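Local coordinates for M32 carboxypeptidase (Pyrococcus furiosus, PDB 1KA2), which removes amino acids one after another from the C-terminus of peptides, with broad specificity, as a metallocarboxypeptidase of the M32 family that uses cobalt, at residues His298-Arg303 with Thr427-Gln432; Thr267-Gly272 with Phe304-Ile309; His273-Leu278 with Lys463-Gly468. One frame throughout, in Å; residues are numbered along the deposited sequence.

Overall arrangement
All three contacts are buried and mostly helical, and each includes one protein ligand of the same magnesium ion: Glu299 in contact 1, His269 in contact 2 and His273 in contact 3. Contacts 1 and 2 share helix 295-309 and have centres about 9 Å apart; contacts 2 and 3 share helix 261-278, which carries HEXXH. Contact 1, nearest the centre of the chain (about 9 Å), is plain packing without a hydrogen bond between its segments. Contact 2 combines a histidine-carboxylate bond with an edge-to-face aromatic pair. Contact 3, about 14 Å from the chain centre, joins helix 261-278 to residues 463-468, a helical stretch running into a turn, through a histidine ring and a bridging water.

Contact 1: residues His298-Arg303 with Thr427-Gln432; sequences HESQSR and TLLSAQ. With MG (magnesium ion), chain B.
Ser300 lays its CB against CB of Leu429 at 3.5 Å, tighter than usual for two carbons, where helix 295-309 meets helix 421-440. The first helix carries the HES/GQ motif of M32 carboxypeptidases, and the short axes approach to 7.4 Å at a crossing angle of -63°. The close approach is consistent with the small serines at the crossing: CA of Ser300 lies 4.7 Å from CA of Ser430. Ser430 CB rests against both Ser300 O and CB of Arg303, 3.8 Å from the latter, while its hydroxyl turns back on its own helix and donates to Thr427 O at 2.6 Å. An alanine at Ser430 would keep the CB packing but is likely to lose that tie to the Thr427 carbonyl. Arg303, bent at chi2 (-62°), runs alongside Thr427, with Arg303 NE 3.9 Å from Thr427 CG2, and its NH1 makes a salt bridge to Glu306. On the metal side, Glu299 OE2 binds the magnesium ion together with His269 and His273, and three waters complete the set of ligands. Ser302 OG, a second-shell partner likely to steady this carboxylate, donates at 2.8 Å to Glu299 OE2 from above the carboxylate plane, 70° out of it.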
loop_
_atom_site.group_PDB
_atom_site.type_symbol
_atom_site.label_atom_id
_atom_site.label_comp_id
_atom_site.label_asym_id
_atom_site.label_seq_id
_atom_site.Cartn_x
_atom_site.Cartn_y
_atom_site.Cartn_z
ATOM N N HIS A 298 21.472 -7.290 10.151
ATOM C CA HIS A 298 20.125 -7.792 9.874
ATOM C C HIS A 298 20.169 -9.281 9.565
ATOM O O HIS A 298 19.352 -10.043 10.062
ATOM C CB HIS A 298 19.468 -7.033 8.717
ATOM C CG HIS A 298 18.196 -6.339 9.107
ATOM N ND1 HIS A 298 17.035 -7.022 9.404
ATOM C CD2 HIS A 298 17.911 -5.024 9.271
ATOM C CE1 HIS A 298 16.090 -6.157 9.733
ATOM N NE2 HIS A 298 16.597 -4.940 9.662
ATOM N N GLU A 299 21.135 -9.704 8.762
ATOM C CA GLU A 299 21.256 -11.119 8.443
ATOM C C GLU A 299 21.731 -11.949 9.638
ATOM O O GLU A 299 21.638 -13.173 9.622
ATOM C CB GLU A 299 22.178 -11.307 7.236
ATOM C CG GLU A 299 21.463 -11.011 5.914
ATOM C CD GLU A 299 20.495 -12.108 5.510
ATOM O OE1 GLU A 299 20.906 -13.142 4.970
ATOM O OE2 GLU A 299 19.290 -11.977 5.732
ATOM N N SER A 300 22.248 -11.300 10.674
ATOM C CA SER A 300 22.652 -12.073 11.849
ATOM C C SER A 300 21.372 -12.464 12.598
ATOM O O SER A 300 21.324 -13.476 13.292
ATOM C CB SER A 300 23.571 -11.254 12.775
ATOM O OG SER A 300 22.868 -10.221 13.440
ATOM N N GLN A 301 20.327 -11.657 12.440
ATOM C CA GLN A 301 19.059 -11.921 13.108
ATOM C C GLN A 301 18.246 -12.951 12.349
ATOM O O GLN A 301 17.725 -13.898 12.943
ATOM C CB GLN A 301 18.270 -10.622 13.259
ATOM C CG GLN A 301 19.004 -9.616 14.110
ATOM C CD GLN A 301 19.374 -10.190 15.467
ATOM O OE1 GLN A 301 18.507 -10.449 16.302
ATOM N NE2 GLN A 301 20.666 -10.411 15.684
ATOM N N SER A 302 18.146 -12.776 11.034
ATOM C CA SER A 302 17.391 -13.715 10.218
ATOM C C SER A 302 18.017 -15.110 10.292
ATOM O O SER A 302 17.303 -16.103 10.399
ATOM C CB SER A 302 17.346 -13.248 8.759
ATOM O OG SER A 302 18.647 -13.180 8.190
ATOM N N ARG A 303 19.346 -15.180 10.226
ATOM C CA ARG A 303 20.037 -16.471 10.279
ATOM C C ARG A 303 20.005 -17.047 11.686
ATOM O O ARG A 303 20.045 -18.261 11.868
ATOM C CB ARG A 303 21.487 -16.335 9.815
ATOM C CG ARG A 303 21.638 -15.934 8.350
ATOM C CD ARG A 303 21.031 -16.979 7.401
ATOM N NE ARG A 303 21.503 -16.771 6.034
ATOM C CZ ARG A 303 21.088 -17.452 4.972
ATOM N NH1 ARG A 303 20.170 -18.400 5.100
ATOM N NH2 ARG A 303 21.605 -17.191 3.782
ATOM N N THR A 427 25.609 -14.995 8.539
ATOM C CA THR A 427 25.711 -16.408 8.934
ATOM C C THR A 427 26.718 -16.506 10.085
ATOM O O THR A 427 26.429 -17.086 11.132
ATOM C CB THR A 427 26.227 -17.306 7.774
ATOM O OG1 THR A 427 27.597 -16.979 7.498
ATOM C CG2 THR A 427 25.398 -17.080 6.505
ATOM N N LEU A 428 27.898 -15.925 9.883
ATOM C CA LEU A 428 28.948 -15.951 10.902
ATOM C C LEU A 428 28.440 -15.363 12.211
ATOM O O LEU A 428 28.480 -16.013 13.261
ATOM C CB LEU A 428 30.173 -15.161 10.441
ATOM C CG LEU A 428 30.819 -15.561 9.104
ATOM C CD1 LEU A 428 32.214 -14.969 9.034
ATOM C CD2 LEU A 428 30.887 -17.076 8.954
ATOM N N LEU A 429 27.972 -14.123 12.149
ATOM C CA LEU A 429 27.458 -13.471 13.335
ATOM C C LEU A 429 26.359 -14.252 14.065
ATOM O O LEU A 429 26.208 -14.103 15.284
ATOM C CB LEU A 429 26.924 -12.082 12.987
ATOM C CG LEU A 429 27.926 -10.940 13.034
ATOM C CD1 LEU A 429 28.995 -11.188 11.997
ATOM C CD2 LEU A 429 27.223 -9.615 12.781
ATOM N N SER A 430 25.576 -15.052 13.340
ATOM C CA SER A 430 24.484 -15.802 13.981
ATOM C C SER A 430 25.043 -16.862 14.927
ATOM O O SER A 430 24.432 -17.189 15.959
ATOM C CB SER A 430 23.550 -16.474 12.953
ATOM O OG SER A 430 24.152 -17.593 12.316
ATOM N N ALA A 431 26.212 -17.383 14.562
ATOM C CA ALA A 431 26.896 -18.397 15.360
ATOM C C ALA A 431 27.445 -17.744 16.625
ATOM O O ALA A 431 27.186 -18.202 17.732
ATOM C CB ALA A 431 28.034 -19.013 14.557
ATOM N N GLN A 432 28.186 -16.656 16.445
ATOM C CA GLN A 432 28.784 -15.928 17.559
ATOM C C GLN A 432 27.724 -15.534 18.590
ATOM O O GLN A 432 27.900 -15.739 19.787
ATOM C CB GLN A 432 29.503 -14.681 17.025
ATOM C CG GLN A 432 30.622 -14.148 17.924
ATOM C CD GLN A 432 31.457 -13.064 17.249
ATOM O OE1 GLN A 432 31.556 -13.016 16.019
ATOM N NE2 GLN A 432 32.078 -12.202 18.051
HETATM MG MG MG B . 17.351 -12.038 4.820
HETATM O O HOH W 1 15.535 -11.947 3.592
HETATM O O HOH W 2 17.915 -10.347 3.592
HETATM O O HOH W 3 18.421 -13.106 3.180
#

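Contact 2: residues Thr267-Gly272 with Phe304-Ile309; sequences TVHEFG and FWENII. With MG (magnesium ion), chain B.
Trp305 sets its CB 3.8 Å from Val268 CG1; that same methyl also presses on the Trp305 carbonyl oxygen. At the five-membered ring, CD1 meets the bare CA of Gly272 at 3.6 Å, and a CB modelled on the glycine would come tight against CD1. Across the ring fusion, CD2 and CE3 receive the edge of Phe271, whose CE2 reaches CE3 at 3.5 Å. Farther round the six-membered ring, CZ3, CH2 and CZ2 remain within packing distance of the same Phe271 atom. The planes stand at 79°, a T-shaped pair, while Phe304 CD2 and Ile309 CD1 cover the opposite face of the indole toward its rim. At its polar edge, NE1 gives a weak hydrogen bond to a water that in turn donates to Gly272 O.

The segment 267-272 carries most of the HEXXH motif, the helical metal-binding signature of this peptidase, and its axis is steeply inclined to that of 304-309, closer to antiparallel than to parallel. His269 binds the magnesium ion through NE2 at 2.3 Å. With CG anti to the backbone N, its ring reaches between the metal and the neighbouring helix, where ND1 donates to Glu306 OE1 at 2.9 Å. This bond is bent, 138° at the hydrogen, and arrives 49° out of the carboxylate plane. Glu306 is thus a second-shell partner that, with the metal bond, is likely to restrain the rotation of the ring, and its OE1 also forms a salt bridge with Arg303. Glu270, the predicted proton donor/acceptor, accepts through OE2 a 2.6 Å hydrogen bond from a water bound to the magnesium ion.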
loop_
_atom_site.group_PDB
_atom_site.type_symbol
_atom_site.label_atom_id
_atom_site.label_comp_id
_atom_site.label_asym_id
_atom_site.label_seq_id
_atom_site.Cartn_x
_atom_site.Cartn_y
_atom_site.Cartn_z
ATOM N N THR A 267 10.011 -18.387 6.297
ATOM C CA THR A 267 9.146 -17.558 7.133
ATOM C C THR A 267 9.897 -17.186 8.423
ATOM O O THR A 267 9.874 -16.029 8.874
ATOM C CB THR A 267 7.830 -18.300 7.490
ATOM O OG1 THR A 267 7.154 -18.695 6.285
ATOM C CG2 THR A 267 6.902 -17.390 8.282
ATOM N N VAL A 268 10.574 -18.181 8.994
ATOM C CA VAL A 268 11.353 -18.003 10.216
ATOM C C VAL A 268 12.467 -16.998 9.937
ATOM O O VAL A 268 12.698 -16.069 10.720
ATOM C CB VAL A 268 11.957 -19.345 10.675
ATOM C CG1 VAL A 268 12.707 -19.171 11.995
ATOM C CG2 VAL A 268 10.860 -20.372 10.824
ATOM N N HIS A 269 13.147 -17.186 8.809
ATOM C CA HIS A 269 14.229 -16.282 8.392
ATOM C C HIS A 269 13.689 -14.855 8.415
ATOM O O HIS A 269 14.218 -13.994 9.113
ATOM C CB HIS A 269 14.695 -16.627 6.968
ATOM C CG HIS A 269 15.801 -15.750 6.456
ATOM N ND1 HIS A 269 17.131 -16.002 6.717
ATOM C CD2 HIS A 269 15.773 -14.640 5.678
ATOM C CE1 HIS A 269 17.876 -15.089 6.117
ATOM N NE2 HIS A 269 17.077 -14.250 5.479
ATOM N N GLU A 270 12.621 -14.604 7.660
ATOM C CA GLU A 270 12.046 -13.267 7.630
ATOM C C GLU A 270 11.576 -12.816 9.011
ATOM O O GLU A 270 11.674 -11.644 9.342
ATOM C CB GLU A 270 10.892 -13.189 6.621
ATOM C CG GLU A 270 11.297 -13.439 5.149
ATOM C CD GLU A 270 12.579 -12.709 4.720
ATOM O OE1 GLU A 270 12.725 -11.498 4.996
ATOM O OE2 GLU A 270 13.433 -13.361 4.090
ATOM N N PHE A 271 11.062 -13.735 9.825
ATOM C CA PHE A 271 10.629 -13.349 11.167
ATOM C C PHE A 271 11.806 -12.713 11.907
ATOM O O PHE A 271 11.641 -11.727 12.645
ATOM C CB PHE A 271 10.140 -14.570 11.960
ATOM C CG PHE A 271 10.010 -14.315 13.438
ATOM C CD1 PHE A 271 8.906 -13.638 13.949
ATOM C CD2 PHE A 271 11.030 -14.692 14.312
ATOM C CE1 PHE A 271 8.818 -13.332 15.309
ATOM C CE2 PHE A 271 10.955 -14.392 15.674
ATOM C CZ PHE A 271 9.844 -13.707 16.175
ATOM N N GLY A 272 12.994 -13.284 11.711
ATOM C CA GLY A 272 14.185 -12.772 12.371
ATOM C C GLY A 272 14.468 -11.329 12.012
ATOM O O GLY A 272 14.911 -10.539 12.851
ATOM N N PHE A 304 19.929 -16.178 12.688
ATOM C CA PHE A 304 19.856 -16.659 14.058
ATOM C C PHE A 304 18.588 -17.496 14.192
ATOM O O PHE A 304 18.636 -18.649 14.626
ATOM C CB PHE A 304 19.799 -15.501 15.058
ATOM C CG PHE A 304 19.846 -15.951 16.503
ATOM C CD1 PHE A 304 21.066 -16.220 17.121
ATOM C CD2 PHE A 304 18.673 -16.149 17.224
ATOM C CE1 PHE A 304 21.117 -16.680 18.437
ATOM C CE2 PHE A 304 18.713 -16.610 18.548
ATOM C CZ PHE A 304 19.935 -16.875 19.151
ATOM N N TRP A 305 17.448 -16.920 13.810
ATOM C CA TRP A 305 16.187 -17.642 13.913
ATOM C C TRP A 305 16.068 -18.799 12.935
ATOM O O TRP A 305 15.549 -19.870 13.282
ATOM C CB TRP A 305 15.002 -16.684 13.739
ATOM C CG TRP A 305 14.874 -15.780 14.909
ATOM C CD1 TRP A 305 15.583 -14.648 15.145
ATOM C CD2 TRP A 305 14.101 -16.021 16.087
ATOM N NE1 TRP A 305 15.313 -14.172 16.400
ATOM C CE2 TRP A 305 14.405 -14.999 17.002
ATOM C CE3 TRP A 305 13.185 -17.015 16.464
ATOM C CZ2 TRP A 305 13.830 -14.934 18.274
ATOM C CZ3 TRP A 305 12.613 -16.949 17.738
ATOM C CH2 TRP A 305 12.942 -15.915 18.621
ATOM N N GLU A 306 16.548 -18.601 11.717
ATOM C CA GLU A 306 16.453 -19.657 10.712
ATOM C C GLU A 306 17.313 -20.894 10.986
ATOM O O GLU A 306 16.795 -22.009 11.057
ATOM C CB GLU A 306 16.825 -19.117 9.330
ATOM C CG GLU A 306 16.733 -20.174 8.241
ATOM C CD GLU A 306 17.480 -19.774 6.996
ATOM O OE1 GLU A 306 18.106 -18.689 7.020
ATOM O OE2 GLU A 306 17.449 -20.540 6.003
ATOM N N ASN A 307 18.622 -20.693 11.128
ATOM C CA ASN A 307 19.557 -21.808 11.327
ATOM C C ASN A 307 19.868 -22.192 12.773
ATOM O O ASN A 307 19.862 -23.372 13.117
ATOM C CB ASN A 307 20.867 -21.515 10.588
ATOM C CG ASN A 307 20.650 -21.229 9.107
ATOM O OD1 ASN A 307 19.831 -21.875 8.449
ATOM N ND2 ASN A 307 21.392 -20.268 8.576
ATOM N N ILE A 308 20.151 -21.207 13.615
ATOM C CA ILE A 308 20.449 -21.490 15.011
ATOM C C ILE A 308 19.279 -22.190 15.701
ATOM O O ILE A 308 19.469 -23.156 16.431
ATOM C CB ILE A 308 20.776 -20.192 15.779
ATOM C CG1 ILE A 308 21.932 -19.455 15.083
ATOM C CG2 ILE A 308 21.130 -20.510 17.229
ATOM C CD1 ILE A 308 23.240 -20.249 15.016
ATOM N N ILE A 309 18.069 -21.692 15.452
ATOM C CA ILE A 309 16.843 -22.225 16.049
ATOM C C ILE A 309 16.030 -23.120 15.123
ATOM O O ILE A 309 15.671 -24.246 15.486
ATOM C CB ILE A 309 15.923 -21.078 16.526
ATOM C CG1 ILE A 309 16.632 -20.291 17.621
ATOM C CG2 ILE A 309 14.591 -21.627 17.013
ATOM C CD1 ILE A 309 15.793 -19.208 18.283
HETATM MG MG MG B . 17.351 -12.038 4.820
HETATM O O HOH W 1 15.535 -11.947 3.592
HETATM O O HOH W 4 15.901 -11.232 15.528
HETATM O O HOH W 2 17.915 -10.347 3.592
HETATM O O HOH W 3 18.421 -13.106 3.180
#

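Contact 3: residues His273-Leu278 with Lys463-Gly468; sequences HALYEL and KIHRWG. With MG (magnesium ion), chain B.
Tyr276 OH donates at 2.7 Å to a water that also gives hydrogen bonds to Gly468 O, at 2.7 Å, and Ile464 O, at 2.9 Å. Three groups from both segments therefore grip one water oxygen, which lies in the plane of the phenol ring at its edge. Val293 N adds a further hydrogen bond to the hydroxyl. The arrangement joins helix 261-278, which carries HEXXH, to helix 454-465 and the type I beta turn His465-Gly468, whose final residue has positive phi.

The packing centres on the His465 ring. One face of its imidazole is covered by Tyr276 CA, 3.6 Å from the ring centroid and only 5° off the normal, a CH-pi contact made by a backbone carbon over the centre of the ring. The tyrosine's CG stands anti to its N (chi1 -174°), which carries the phenol past the imidazole and leaves the rings barely overlapping. Their planes are nearly parallel, at 19°, with CD1 of Tyr276 touching CD2 of His465 at 3.4 Å. Leu275 crosses the imidazole at about a right angle, its CD2 lying at the ring edge near CE1. Ile464 CG2 packs against Tyr276 CZ at 4.1 Å.

At the other end of 273-278, His273 NE2 binds the magnesium ion at 2.1 Å, and its ND1 is hydrogen-bonded to His298. NE2 of His465 meets Gln301 OE1, an acceptor, and ND1 meets Gln279 NE2, a donor, consistent with a proton on NE2 and a lone pair on ND1; together these bonds are likely to hold the ring's rotation.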
loop_
_atom_site.group_PDB
_atom_site.type_symbol
_atom_site.label_atom_id
_atom_site.label_comp_id
_atom_site.label_asym_id
_atom_site.label_seq_id
_atom_site.Cartn_x
_atom_site.Cartn_y
_atom_site.Cartn_z
ATOM N N HIS A 273 14.229 -10.987 10.749
ATOM C CA HIS A 273 14.424 -9.626 10.281
ATOM C C HIS A 273 13.400 -8.722 10.950
ATOM O O HIS A 273 13.727 -7.641 11.444
ATOM C CB HIS A 273 14.207 -9.531 8.765
ATOM C CG HIS A 273 15.340 -10.050 7.942
ATOM N ND1 HIS A 273 16.607 -9.507 7.990
ATOM C CD2 HIS A 273 15.385 -11.025 7.005
ATOM C CE1 HIS A 273 17.382 -10.125 7.119
ATOM N NE2 HIS A 273 16.664 -11.049 6.509
ATOM N N ALA A 274 12.155 -9.188 10.951
ATOM C CA ALA A 274 11.027 -8.436 11.502
ATOM C C ALA A 274 11.120 -8.125 12.994
ATOM O O ALA A 274 10.944 -6.971 13.400
ATOM C CB ALA A 274 9.725 -9.178 11.199
ATOM N N LEU A 275 11.396 -9.146 13.808
ATOM C CA LEU A 275 11.499 -8.969 15.262
ATOM C C LEU A 275 12.436 -7.808 15.535
ATOM O O LEU A 275 12.175 -6.951 16.383
ATOM C CB LEU A 275 12.042 -10.240 15.932
ATOM C CG LEU A 275 12.225 -10.162 17.458
ATOM C CD1 LEU A 275 10.859 -10.104 18.126
ATOM C CD2 LEU A 275 12.988 -11.367 17.964
ATOM N N TYR A 276 13.528 -7.787 14.787
ATOM C CA TYR A 276 14.535 -6.744 14.890
ATOM C C TYR A 276 13.907 -5.350 14.724
ATOM O O TYR A 276 14.097 -4.451 15.551
ATOM C CB TYR A 276 15.587 -6.994 13.812
ATOM C CG TYR A 276 16.806 -6.106 13.836
ATOM C CD1 TYR A 276 16.930 -5.042 14.735
ATOM C CD2 TYR A 276 17.862 -6.359 12.967
ATOM C CE1 TYR A 276 18.098 -4.257 14.762
ATOM C CE2 TYR A 276 19.013 -5.596 12.982
ATOM C CZ TYR A 276 19.139 -4.549 13.871
ATOM O OH TYR A 276 20.310 -3.809 13.839
ATOM N N GLU A 277 13.159 -5.169 13.649
ATOM C CA GLU A 277 12.526 -3.881 13.398
ATOM C C GLU A 277 11.393 -3.645 14.390
ATOM O O GLU A 277 11.122 -2.517 14.801
ATOM C CB GLU A 277 12.004 -3.842 11.967
ATOM C CG GLU A 277 13.099 -3.823 10.924
ATOM C CD GLU A 277 13.952 -2.565 10.998
ATOM O OE1 GLU A 277 13.418 -1.504 11.405
ATOM O OE2 GLU A 277 15.149 -2.630 10.637
ATOM N N LEU A 278 10.746 -4.735 14.773
ATOM C CA LEU A 278 9.644 -4.713 15.717
ATOM C C LEU A 278 10.132 -4.301 17.104
ATOM O O LEU A 278 9.455 -3.557 17.810
ATOM C CB LEU A 278 9.018 -6.108 15.777
ATOM C CG LEU A 278 7.512 -6.259 15.544
ATOM C CD1 LEU A 278 7.048 -5.301 14.495
ATOM C CD2 LEU A 278 7.197 -7.699 15.131
ATOM N N LYS A 463 20.627 -6.523 23.607
ATOM C CA LYS A 463 21.950 -6.580 22.999
ATOM C C LYS A 463 22.054 -5.927 21.623
ATOM O O LYS A 463 22.996 -5.182 21.359
ATOM C CB LYS A 463 22.429 -8.037 22.914
ATOM C CG LYS A 463 22.657 -8.718 24.258
ATOM C CD LYS A 463 23.689 -7.968 25.084
ATOM C CE LYS A 463 24.211 -8.797 26.259
ATOM N NZ LYS A 463 23.180 -9.055 27.302
ATOM N N ILE A 464 21.076 -6.180 20.755
ATOM C CA ILE A 464 21.116 -5.644 19.391
ATOM C C ILE A 464 20.034 -4.641 18.967
ATOM O O ILE A 464 20.335 -3.504 18.600
ATOM C CB ILE A 464 21.059 -6.792 18.357
ATOM C CG1 ILE A 464 22.108 -7.865 18.677
ATOM C CG2 ILE A 464 21.261 -6.231 16.965
ATOM C CD1 ILE A 464 23.537 -7.369 18.675
ATOM N N HIS A 465 18.782 -5.085 19.008
ATOM C CA HIS A 465 17.624 -4.305 18.561
ATOM C C HIS A 465 17.386 -2.861 19.030
ATOM O O HIS A 465 17.357 -1.941 18.210
ATOM C CB HIS A 465 16.357 -5.128 18.818
ATOM C CG HIS A 465 16.411 -6.513 18.238
ATOM N ND1 HIS A 465 15.424 -7.451 18.453
ATOM C CD2 HIS A 465 17.331 -7.111 17.442
ATOM C CE1 HIS A 465 15.733 -8.567 17.813
ATOM N NE2 HIS A 465 16.884 -8.387 17.194
ATOM N N ARG A 466 17.200 -2.659 20.330
ATOM C CA ARG A 466 16.910 -1.324 20.848
ATOM C C ARG A 466 17.897 -0.254 20.423
ATOM O O ARG A 466 17.570 0.930 20.435
ATOM C CB ARG A 466 16.832 -1.343 22.375
ATOM C CG ARG A 466 18.142 -1.717 23.062
ATOM C CD ARG A 466 18.058 -1.480 24.572
ATOM N NE ARG A 466 17.872 -0.061 24.863
ATOM C CZ ARG A 466 17.718 0.451 26.081
ATOM N NH1 ARG A 466 17.724 -0.336 27.153
ATOM N NH2 ARG A 466 17.556 1.760 26.224
ATOM N N TRP A 467 19.103 -0.667 20.044
ATOM C CA TRP A 467 20.125 0.288 19.648
ATOM C C TRP A 467 19.923 0.894 18.262
ATOM O O TRP A 467 20.541 1.910 17.933
ATOM C CB TRP A 467 21.511 -0.362 19.753
ATOM C CG TRP A 467 21.777 -0.881 21.137
ATOM C CD1 TRP A 467 22.060 -2.169 21.493
ATOM C CD2 TRP A 467 21.681 -0.139 22.361
ATOM N NE1 TRP A 467 22.136 -2.275 22.860
ATOM C CE2 TRP A 467 21.908 -1.043 23.416
ATOM C CE3 TRP A 467 21.421 1.202 22.665
ATOM C CZ2 TRP A 467 21.883 -0.651 24.761
ATOM C CZ3 TRP A 467 21.397 1.595 24.007
ATOM C CH2 TRP A 467 21.627 0.667 25.035
ATOM N N GLY A 468 19.050 0.294 17.457
ATOM C CA GLY A 468 18.820 0.825 16.123
ATOM C C GLY A 468 20.119 1.163 15.405
ATOM O O GLY A 468 21.034 0.336 15.352
HETATM MG MG MG B . 17.351 -12.038 4.820
HETATM O O HOH W 5 20.795 -2.266 16.006
HETATM O O HOH W 1 15.535 -11.947 3.592
HETATM O O HOH W 2 17.915 -10.347 3.592
HETATM O O HOH W 3 18.421 -13.106 3.180
#